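Local coordinates for MW1564 protein (Staphylococcus aureus, PDB 3NTV) that probably transfers a methyl group from S-adenosylmethionine to a hydroxyl of its substrate, as a putative caffeoyl-CoA O-methyltransferase with a Rossmann-type fold, at residues P53-K64 against A81-I92; L208-T216 against D223-G231. All blocks are in the same frame, centred on the assembly; numbering follows the deposited sequence.

Contact 1: residues P53-K64 against A81-I92; sequences PIVDRLTLDLIK and AIGYSSMQFASI. With SO4 (sulfate ion), chain C.
Oxygen O2 of a sulfate ion, probably from the crystallisation liquor, is gripped by two amides, those of Ile82 and Tyr84. From the other segment Val55 N reaches sulfate O4 (3.1 Å, 167° at the hydrogen), so the ion as a whole bridges the two. Ser85 N reaches sulfate O1 at 2.7 Å and Ala81 N binds O3, so the loop and first turn of helix 84-90 wrap the anion with backbone N-H groups. This is the turn after the first strand of a Rossmann-type methyltransferase sheet, strand 74-78, where relatives hold S-adenosylmethionine. Beside the ion, the Tyr84 ring has Ile54 CD1 over the centre of one face, 3.6 Å from the centroid, a CH-pi contact; Gln88 CG lies over the opposite face, displaced toward the rim. The Tyr84 hydroxyl is hydrogen-bonded to Glu41 and Arg44. Further along, helix 57-64 crosses helix 84-90 at -37°, and Leu60 fits as a knob among Tyr84, Ser85, Gln88 and Phe89. Ile63 CG2 meets Phe89 CE1 at 3.5 Å. The Lys64 chain bends at chi3 (74°), lays CE against Ile92 CG1 and brings NZ to Gln88 OE1 (3.1 Å), an oxygen that Ser38 also binds; a water links NZ to Ser91 OG.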
loop_
_atom_site.group_PDB
_atom_site.type_symbol
_atom_site.label_atom_id
_atom_site.label_comp_id
_atom_site.label_asym_id
_atom_site.label_seq_id
_atom_site.Cartn_x
_atom_site.Cartn_y
_atom_site.Cartn_z
ATOM N N PRO A 53 -8.343 -10.329 -18.300
ATOM C CA PRO A 53 -8.123 -9.487 -17.115
ATOM C C PRO A 53 -6.678 -9.596 -16.622
ATOM O O PRO A 53 -6.190 -10.706 -16.470
ATOM C CB PRO A 53 -9.106 -10.064 -16.092
ATOM C CG PRO A 53 -9.245 -11.504 -16.466
ATOM C CD PRO A 53 -9.028 -11.595 -17.957
ATOM N N ILE A 54 -5.981 -8.478 -16.445
ATOM C CA ILE A 54 -4.637 -8.514 -15.844
ATOM C C ILE A 54 -4.665 -7.641 -14.607
ATOM O O ILE A 54 -5.515 -6.760 -14.511
ATOM C CB ILE A 54 -3.373 -8.302 -16.734
ATOM C CG1 ILE A 54 -3.276 -6.883 -17.335
ATOM C CG2 ILE A 54 -3.194 -9.438 -17.767
ATOM C CD1 ILE A 54 -1.877 -6.428 -17.686
ATOM N N VAL A 55 -3.753 -7.899 -13.658
ATOM C CA VAL A 55 -3.643 -7.121 -12.420
ATOM C C VAL A 55 -3.447 -5.630 -12.782
ATOM O O VAL A 55 -2.704 -5.330 -13.718
ATOM C CB VAL A 55 -2.467 -7.673 -11.560
ATOM C CG1 VAL A 55 -2.274 -6.866 -10.277
ATOM C CG2 VAL A 55 -2.684 -9.154 -11.236
ATOM N N ASP A 56 -4.083 -4.712 -12.036
ATOM C CA ASP A 56 -3.912 -3.294 -12.323
ATOM C C ASP A 56 -2.506 -2.805 -12.006
ATOM O O ASP A 56 -1.840 -3.324 -11.103
ATOM C CB ASP A 56 -4.974 -2.449 -11.642
ATOM C CG ASP A 56 -6.350 -2.686 -12.234
ATOM O OD1 ASP A 56 -6.555 -2.335 -13.415
ATOM O OD2 ASP A 56 -7.185 -3.299 -11.554
ATOM N N ARG A 57 -2.037 -1.828 -12.785
ATOM C CA ARG A 57 -0.691 -1.305 -12.651
ATOM C C ARG A 57 -0.302 -0.814 -11.254
ATOM O O ARG A 57 0.764 -1.181 -10.762
ATOM C CB ARG A 57 -0.418 -0.214 -13.701
ATOM C CG ARG A 57 1.013 0.330 -13.643
ATOM C CD ARG A 57 2.051 -0.732 -14.041
ATOM N NE ARG A 57 3.420 -0.254 -13.848
ATOM C CZ ARG A 57 4.127 0.397 -14.762
ATOM N NH1 ARG A 57 3.600 0.670 -15.951
ATOM N NH2 ARG A 57 5.356 0.806 -14.487
ATOM N N LEU A 58 -1.127 0.046 -10.638
ATOM C CA LEU A 58 -0.736 0.577 -9.327
ATOM C C LEU A 58 -0.754 -0.505 -8.259
ATOM O O LEU A 58 0.109 -0.519 -7.380
ATOM C CB LEU A 58 -1.588 1.801 -8.931
ATOM C CG LEU A 58 -1.449 3.007 -9.891
ATOM C CD1 LEU A 58 -2.321 4.165 -9.432
ATOM C CD2 LEU A 58 0.006 3.478 -10.016
ATOM N N THR A 59 -1.700 -1.441 -8.372
ATOM C CA THR A 59 -1.768 -2.595 -7.437
ATOM C C THR A 59 -0.495 -3.442 -7.600
ATOM O O THR A 59 0.145 -3.812 -6.614
ATOM C CB THR A 59 -2.994 -3.459 -7.797
ATOM O OG1 THR A 59 -4.168 -2.716 -7.408
ATOM C CG2 THR A 59 -2.977 -4.817 -7.090
ATOM N N LEU A 60 -0.137 -3.756 -8.843
ATOM C CA LEU A 60 1.067 -4.542 -9.109
ATOM C C LEU A 60 2.295 -3.855 -8.558
ATOM O O LEU A 60 3.106 -4.499 -7.913
ATOM C CB LEU A 60 1.230 -4.774 -10.618
ATOM C CG LEU A 60 2.527 -5.460 -10.987
ATOM C CD1 LEU A 60 2.384 -6.971 -10.883
ATOM C CD2 LEU A 60 3.015 -4.976 -12.328
ATOM N N ASP A 61 2.439 -2.540 -8.789
ATOM C CA ASP A 61 3.631 -1.849 -8.313
ATOM C C ASP A 61 3.747 -1.761 -6.788
ATOM O O ASP A 61 4.850 -1.833 -6.251
ATOM C CB ASP A 61 3.806 -0.519 -9.035
ATOM C CG ASP A 61 4.218 -0.691 -10.495
ATOM O OD1 ASP A 61 4.646 -1.817 -10.878
ATOM O OD2 ASP A 61 4.156 0.293 -11.240
ATOM N N LEU A 62 2.608 -1.734 -6.102
ATOM C CA LEU A 62 2.608 -1.817 -4.651
ATOM C C LEU A 62 3.087 -3.211 -4.206
ATOM O O LEU A 62 3.921 -3.307 -3.300
ATOM C CB LEU A 62 1.208 -1.548 -4.064
ATOM C CG LEU A 62 1.060 -1.828 -2.547
ATOM C CD1 LEU A 62 2.007 -0.938 -1.699
ATOM C CD2 LEU A 62 -0.369 -1.521 -2.103
ATOM N N ILE A 63 2.570 -4.274 -4.845
ATOM C CA ILE A 63 2.951 -5.658 -4.470
ATOM C C ILE A 63 4.451 -5.874 -4.706
ATOM O O ILE A 63 5.121 -6.477 -3.871
ATOM C CB ILE A 63 2.088 -6.703 -5.209
ATOM C CG1 ILE A 63 0.584 -6.575 -4.806
ATOM C CG2 ILE A 63 2.589 -8.116 -4.863
ATOM C CD1 ILE A 63 -0.356 -7.341 -5.785
ATOM N N LYS A 64 4.994 -5.328 -5.817
ATOM C CA LYS A 64 6.426 -5.413 -6.113
ATOM C C LYS A 64 7.212 -4.739 -4.967
ATOM O O LYS A 64 8.239 -5.254 -4.556
ATOM C CB LYS A 64 6.727 -4.753 -7.458
ATOM C CG LYS A 64 6.139 -5.560 -8.624
ATOM C CD LYS A 64 6.505 -4.988 -9.980
ATOM C CE LYS A 64 7.936 -5.237 -10.401
ATOM N NZ LYS A 64 8.151 -4.715 -11.788
ATOM N N ALA A 81 -4.125 -14.845 -15.830
ATOM C CA ALA A 81 -4.713 -14.654 -17.125
ATOM C C ALA A 81 -3.647 -14.993 -18.180
ATOM O O ALA A 81 -3.868 -15.890 -18.996
ATOM C CB ALA A 81 -5.181 -13.235 -17.263
ATOM N N ILE A 82 -2.479 -14.328 -18.141
ATOM C CA ILE A 82 -1.428 -14.568 -19.135
ATOM C C ILE A 82 -0.008 -14.719 -18.538
ATOM O O ILE A 82 0.959 -14.665 -19.294
ATOM C CB ILE A 82 -1.454 -13.446 -20.223
ATOM C CG1 ILE A 82 -1.125 -12.040 -19.630
ATOM C CG2 ILE A 82 -2.747 -13.472 -21.042
ATOM C CD1 ILE A 82 -1.000 -10.846 -20.646
ATOM N N GLY A 83 0.101 -14.862 -17.217
ATOM C CA GLY A 83 1.401 -14.960 -16.545
ATOM C C GLY A 83 2.034 -13.601 -16.293
ATOM O O GLY A 83 3.199 -13.510 -15.906
ATOM N N TYR A 84 1.264 -12.520 -16.499
ATOM C CA TYR A 84 1.782 -11.165 -16.341
ATOM C C TYR A 84 2.280 -10.890 -14.918
ATOM O O TYR A 84 3.427 -10.466 -14.742
ATOM C CB TYR A 84 0.718 -10.157 -16.810
ATOM C CG TYR A 84 1.026 -8.721 -16.476
ATOM C CD1 TYR A 84 1.810 -7.942 -17.318
ATOM C CD2 TYR A 84 0.486 -8.120 -15.342
ATOM C CE1 TYR A 84 2.076 -6.603 -17.021
ATOM C CE2 TYR A 84 0.745 -6.791 -15.034
ATOM C CZ TYR A 84 1.542 -6.034 -15.877
ATOM O OH TYR A 84 1.761 -4.712 -15.577
ATOM N N SER A 85 1.454 -11.163 -13.891
ATOM C CA SER A 85 1.935 -10.879 -12.541
ATOM C C SER A 85 3.105 -11.763 -12.151
ATOM O O SER A 85 4.033 -11.259 -11.513
ATOM C CB SER A 85 0.818 -10.970 -11.504
ATOM O OG SER A 85 0.301 -12.287 -11.509
ATOM N N SER A 86 3.069 -13.057 -12.559
ATOM C CA SER A 86 4.135 -14.029 -12.271
ATOM C C SER A 86 5.477 -13.516 -12.780
ATOM O O SER A 86 6.449 -13.491 -12.046
ATOM C CB SER A 86 3.842 -15.366 -12.947
ATOM O OG SER A 86 2.538 -15.825 -12.657
HETATM N N MSE A 87 5.506 -13.072 -14.042
HETATM C CA MSE A 87 6.747 -12.569 -14.640
HETATM C C MSE A 87 7.175 -11.240 -14.037
HETATM O O MSE A 87 8.358 -11.039 -13.799
HETATM C CB MSE A 87 6.619 -12.465 -16.150
HETATM C CG MSE A 87 6.421 -13.827 -16.796
HETATM SE SE MSE A 87 6.348 -13.711 -18.738
HETATM C CE MSE A 87 4.744 -12.737 -18.887
ATOM N N GLN A 88 6.205 -10.359 -13.700
ATOM C CA GLN A 88 6.540 -9.090 -13.061
ATOM C C GLN A 88 7.214 -9.339 -11.709
ATOM O O GLN A 88 8.216 -8.711 -11.403
ATOM C CB GLN A 88 5.290 -8.199 -12.923
ATOM C CG GLN A 88 4.848 -7.584 -14.254
ATOM C CD GLN A 88 5.660 -6.370 -14.659
ATOM O OE1 GLN A 88 6.723 -6.102 -14.124
ATOM N NE2 GLN A 88 5.159 -5.589 -15.607
ATOM N N PHE A 89 6.712 -10.312 -10.935
ATOM C CA PHE A 89 7.331 -10.623 -9.640
ATOM C C PHE A 89 8.709 -11.264 -9.839
ATOM O O PHE A 89 9.655 -10.894 -9.144
ATOM C CB PHE A 89 6.440 -11.565 -8.810
ATOM C CG PHE A 89 5.035 -11.069 -8.510
ATOM C CD1 PHE A 89 4.763 -9.711 -8.412
ATOM C CD2 PHE A 89 4.000 -11.967 -8.279
ATOM C CE1 PHE A 89 3.475 -9.256 -8.093
ATOM C CE2 PHE A 89 2.714 -11.509 -7.978
ATOM C CZ PHE A 89 2.466 -10.158 -7.895
ATOM N N ALA A 90 8.818 -12.230 -10.773
ATOM C CA ALA A 90 10.092 -12.907 -11.032
ATOM C C ALA A 90 11.149 -11.930 -11.560
ATOM O O ALA A 90 12.338 -12.124 -11.297
ATOM C CB ALA A 90 9.889 -14.036 -12.030
ATOM N N SER A 91 10.705 -10.845 -12.250
ATOM C CA SER A 91 11.632 -9.849 -12.800
ATOM C C SER A 91 12.384 -9.058 -11.749
ATOM O O SER A 91 13.400 -8.422 -12.065
ATOM C CB SER A 91 10.925 -8.924 -13.790
ATOM O OG SER A 91 10.155 -7.953 -13.094
ATOM N N ILE A 92 11.876 -9.040 -10.495
ATOM C CA ILE A 92 12.515 -8.278 -9.426
ATOM C C ILE A 92 13.915 -8.795 -9.039
ATOM O O ILE A 92 14.842 -8.000 -8.784
ATOM C CB ILE A 92 11.572 -8.171 -8.199
ATOM C CG1 ILE A 92 10.261 -7.479 -8.569
ATOM C CG2 ILE A 92 12.279 -7.487 -6.990
ATOM C CD1 ILE A 92 9.131 -7.706 -7.477
HETATM S S SO4 C . -2.027 -11.875 -14.645
HETATM O O1 SO4 C . -0.947 -12.411 -13.783
HETATM O O2 SO4 C . -1.722 -12.249 -16.018
HETATM O O3 SO4 C . -3.316 -12.489 -14.231
HETATM O O4 SO4 C . -2.119 -10.424 -14.399
HETATM O O HOH W 1 10.875 -5.367 -12.068
#

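Contact 2: residues L208-T216 against D223-G231; sequences LIKQPGYTT and DGLAISIKG
Tyr214 and Lys230 lie obliquely against each other on one face of the hairpin, a non-hydrogen-bonded antiparallel pair. The lysine leaves its strand with CG anti to the backbone N (chi1 177°) and stays extended, running past the phenol: its CB meets Tyr214 CE1 at 3.6 Å, and its CD comes within 3.5 Å of Tyr214 OH. Its ammonium goes on to the carbonyls of Leu166 and Thr163, while the Tyr214 ring packs edge-to-face with Phe159.

Two residues further along the same face, Thr216 and Ser228 set their hydroxyls side by side, OG1 to OG 2.8 Å, a hydrogen bond in which either could be the donor. Leu208, at the end of helix 192-209, brings CD1 to 3.7 Å from Ser228 OG, and both hydroxyl residues are buried. Strands 214-219 and 225-230 form the C-terminal antiparallel hairpin of the seven-stranded methyltransferase sheet, and 225-230 in turn pairs with strand 170-175.

Thr215 and Ile229 point to the other face and form the hydrogen-bonded pair, Thr215 N to Ile229 O at 3.0 Å and Ile229 N to Thr215 O at 2.9 Å. Gln65 of the second subunit also binds Thr215 O and packs on Ile229. Toward the chain end, Gly231 N donates to Gly213 O (a short 2.6 Å, 167°), and a water donates to that oxygen and, weakly, to Gly231 O.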
loop_
_atom_site.group_PDB
_atom_site.type_symbol
_atom_site.label_atom_id
_atom_site.label_comp_id
_atom_site.label_asym_id
_atom_site.label_seq_id
_atom_site.Cartn_x
_atom_site.Cartn_y
_atom_site.Cartn_z
ATOM N N LEU A 208 -12.240 -12.765 6.680
ATOM C CA LEU A 208 -10.809 -12.461 6.775
ATOM C C LEU A 208 -10.450 -11.630 8.000
ATOM O O LEU A 208 -9.515 -11.990 8.719
ATOM C CB LEU A 208 -10.334 -11.777 5.497
ATOM C CG LEU A 208 -8.857 -11.337 5.435
ATOM C CD1 LEU A 208 -7.937 -12.536 5.547
ATOM C CD2 LEU A 208 -8.609 -10.597 4.140
ATOM N N ILE A 209 -11.189 -10.538 8.244
ATOM C CA ILE A 209 -10.935 -9.667 9.393
ATOM C C ILE A 209 -11.082 -10.389 10.734
ATOM O O ILE A 209 -10.525 -9.921 11.726
ATOM C CB ILE A 209 -11.746 -8.354 9.359
ATOM C CG1 ILE A 209 -13.264 -8.591 9.448
ATOM C CG2 ILE A 209 -11.372 -7.522 8.161
ATOM C CD1 ILE A 209 -14.128 -7.340 9.740
ATOM N N LYS A 210 -11.837 -11.505 10.755
ATOM C CA LYS A 210 -12.086 -12.306 11.956
ATOM C C LYS A 210 -11.079 -13.442 12.193
ATOM O O LYS A 210 -11.219 -14.175 13.173
ATOM C CB LYS A 210 -13.547 -12.812 12.005
ATOM C CG LYS A 210 -14.622 -11.717 11.990
ATOM C CD LYS A 210 -14.528 -10.724 13.159
ATOM C CE LYS A 210 -15.672 -9.734 13.177
ATOM N NZ LYS A 210 -15.201 -8.342 12.957
ATOM N N GLN A 211 -10.060 -13.587 11.321
ATOM C CA GLN A 211 -9.032 -14.622 11.492
ATOM C C GLN A 211 -8.032 -14.115 12.549
ATOM O O GLN A 211 -7.379 -13.097 12.305
ATOM C CB GLN A 211 -8.330 -14.952 10.149
ATOM C CG GLN A 211 -9.244 -15.457 9.012
ATOM C CD GLN A 211 -10.011 -16.710 9.362
ATOM O OE1 GLN A 211 -11.216 -16.672 9.634
ATOM N NE2 GLN A 211 -9.330 -17.845 9.372
ATOM N N PRO A 212 -7.927 -14.738 13.755
ATOM C CA PRO A 212 -7.019 -14.179 14.781
ATOM C C PRO A 212 -5.518 -14.283 14.501
ATOM O O PRO A 212 -4.739 -13.542 15.097
ATOM C CB PRO A 212 -7.426 -14.912 16.067
ATOM C CG PRO A 212 -7.997 -16.196 15.598
ATOM C CD PRO A 212 -8.644 -15.931 14.261
ATOM N N GLY A 213 -5.121 -15.177 13.606
ATOM C CA GLY A 213 -3.709 -15.335 13.282
ATOM C C GLY A 213 -3.217 -14.388 12.202
ATOM O O GLY A 213 -2.128 -14.597 11.667
ATOM N N TYR A 214 -4.025 -13.356 11.849
ATOM C CA TYR A 214 -3.706 -12.394 10.775
ATOM C C TYR A 214 -3.990 -10.963 11.146
ATOM O O TYR A 214 -5.003 -10.685 11.785
ATOM C CB TYR A 214 -4.480 -12.740 9.472
ATOM C CG TYR A 214 -4.019 -14.039 8.851
ATOM C CD1 TYR A 214 -3.022 -14.054 7.880
ATOM C CD2 TYR A 214 -4.507 -15.264 9.304
ATOM C CE1 TYR A 214 -2.531 -15.249 7.368
ATOM C CE2 TYR A 214 -4.001 -16.469 8.815
ATOM C CZ TYR A 214 -3.025 -16.456 7.835
ATOM O OH TYR A 214 -2.529 -17.630 7.333
ATOM N N THR A 215 -3.126 -10.044 10.687
ATOM C CA THR A 215 -3.317 -8.602 10.828
ATOM C C THR A 215 -3.576 -8.085 9.402
ATOM O O THR A 215 -2.667 -8.188 8.560
ATOM C CB THR A 215 -2.123 -7.982 11.553
ATOM O OG1 THR A 215 -2.032 -8.579 12.853
ATOM C CG2 THR A 215 -2.240 -6.500 11.690
ATOM N N THR A 216 -4.795 -7.568 9.139
ATOM C CA THR A 216 -5.223 -7.131 7.791
ATOM C C THR A 216 -5.549 -5.665 7.643
ATOM O O THR A 216 -6.179 -5.064 8.518
ATOM C CB THR A 216 -6.437 -7.996 7.326
ATOM O OG1 THR A 216 -6.049 -9.367 7.326
ATOM C CG2 THR A 216 -6.985 -7.612 5.941
ATOM N N ASP A 223 -9.194 -2.326 -7.989
ATOM C CA ASP A 223 -10.316 -3.209 -7.651
ATOM C C ASP A 223 -10.454 -3.480 -6.161
ATOM O O ASP A 223 -11.293 -4.297 -5.777
ATOM C CB ASP A 223 -10.117 -4.543 -8.385
ATOM C CG ASP A 223 -10.205 -4.430 -9.885
ATOM O OD1 ASP A 223 -11.073 -3.677 -10.366
ATOM O OD2 ASP A 223 -9.402 -5.099 -10.576
ATOM N N GLY A 224 -9.608 -2.846 -5.351
ATOM C CA GLY A 224 -9.581 -3.064 -3.908
ATOM C C GLY A 224 -8.503 -4.087 -3.575
ATOM O O GLY A 224 -8.383 -5.104 -4.268
ATOM N N LEU A 225 -7.685 -3.817 -2.544
ATOM C CA LEU A 225 -6.602 -4.718 -2.163
ATOM C C LEU A 225 -6.557 -4.906 -0.657
ATOM O O LEU A 225 -6.789 -3.946 0.079
ATOM C CB LEU A 225 -5.253 -4.123 -2.660
ATOM C CG LEU A 225 -4.026 -5.058 -2.608
ATOM C CD1 LEU A 225 -4.149 -6.178 -3.635
ATOM C CD2 LEU A 225 -2.742 -4.287 -2.876
ATOM N N ALA A 226 -6.321 -6.126 -0.199
ATOM C CA ALA A 226 -6.115 -6.371 1.224
ATOM C C ALA A 226 -4.736 -6.959 1.388
ATOM O O ALA A 226 -4.257 -7.711 0.510
ATOM C CB ALA A 226 -7.157 -7.299 1.809
ATOM N N ILE A 227 -4.088 -6.595 2.497
ATOM C CA ILE A 227 -2.780 -7.102 2.859
ATOM C C ILE A 227 -2.926 -7.713 4.233
ATOM O O ILE A 227 -3.329 -7.001 5.173
ATOM C CB ILE A 227 -1.702 -6.001 2.864
ATOM C CG1 ILE A 227 -1.541 -5.352 1.468
ATOM C CG2 ILE A 227 -0.351 -6.523 3.431
ATOM C CD1 ILE A 227 -0.733 -3.985 1.581
ATOM N N SER A 228 -2.567 -9.005 4.352
ATOM C CA SER A 228 -2.667 -9.751 5.605
ATOM C C SER A 228 -1.316 -10.294 6.004
ATOM O O SER A 228 -0.687 -11.006 5.232
ATOM C CB SER A 228 -3.665 -10.906 5.481
ATOM O OG SER A 228 -4.951 -10.484 5.065
ATOM N N ILE A 229 -0.888 -10.012 7.227
ATOM C CA ILE A 229 0.380 -10.523 7.756
ATOM C C ILE A 229 0.044 -11.707 8.652
ATOM O O ILE A 229 -0.734 -11.536 9.596
ATOM C CB ILE A 229 1.171 -9.467 8.591
ATOM C CG1 ILE A 229 1.453 -8.176 7.783
ATOM C CG2 ILE A 229 2.478 -10.099 9.112
ATOM C CD1 ILE A 229 2.105 -7.008 8.635
ATOM N N LYS A 230 0.655 -12.864 8.404
ATOM C CA LYS A 230 0.439 -14.053 9.233
ATOM C C LYS A 230 1.195 -13.949 10.553
ATOM O O LYS A 230 2.418 -13.806 10.566
ATOM C CB LYS A 230 0.858 -15.312 8.471
ATOM C CG LYS A 230 0.737 -16.615 9.259
ATOM C CD LYS A 230 0.811 -17.805 8.329
ATOM C CE LYS A 230 0.897 -19.111 9.094
ATOM N NZ LYS A 230 0.883 -20.300 8.199
ATOM N N GLY A 231 0.453 -14.086 11.646
ATOM C CA GLY A 231 1.005 -14.078 12.999
ATOM C C GLY A 231 1.284 -15.479 13.509
ATOM O O GLY A 231 1.520 -16.403 12.722
HETATM O O HOH W 2 -1.257 -17.332 11.970
HETATM O O HOH W 3 -0.179 -10.937 12.339
#

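How the contacts relate
From the N terminus, contact 1 comes first: it closes the loop of 16 residues that holds strand 74-78, so helix 84-90 comes back against the start of helix 57-70 after strand 74-78, an interior strand of the sheet. Contact 2 opens later in the chain, where strand 214-219 turns back into strand 225-230 at the sheet's edge. The loops are in series, neither nested nor crossed, with centres about 20 Å apart. They nevertheless meet: Leu225 CD2 packs on Leu62 CD2 at 3.7 Å and Leu225 also touches Thr59, tying helix 57-70 to the hairpin. Nearby, the carboxylates of Asp56 and Asp223 come close. Both contacts also touch the second subunit.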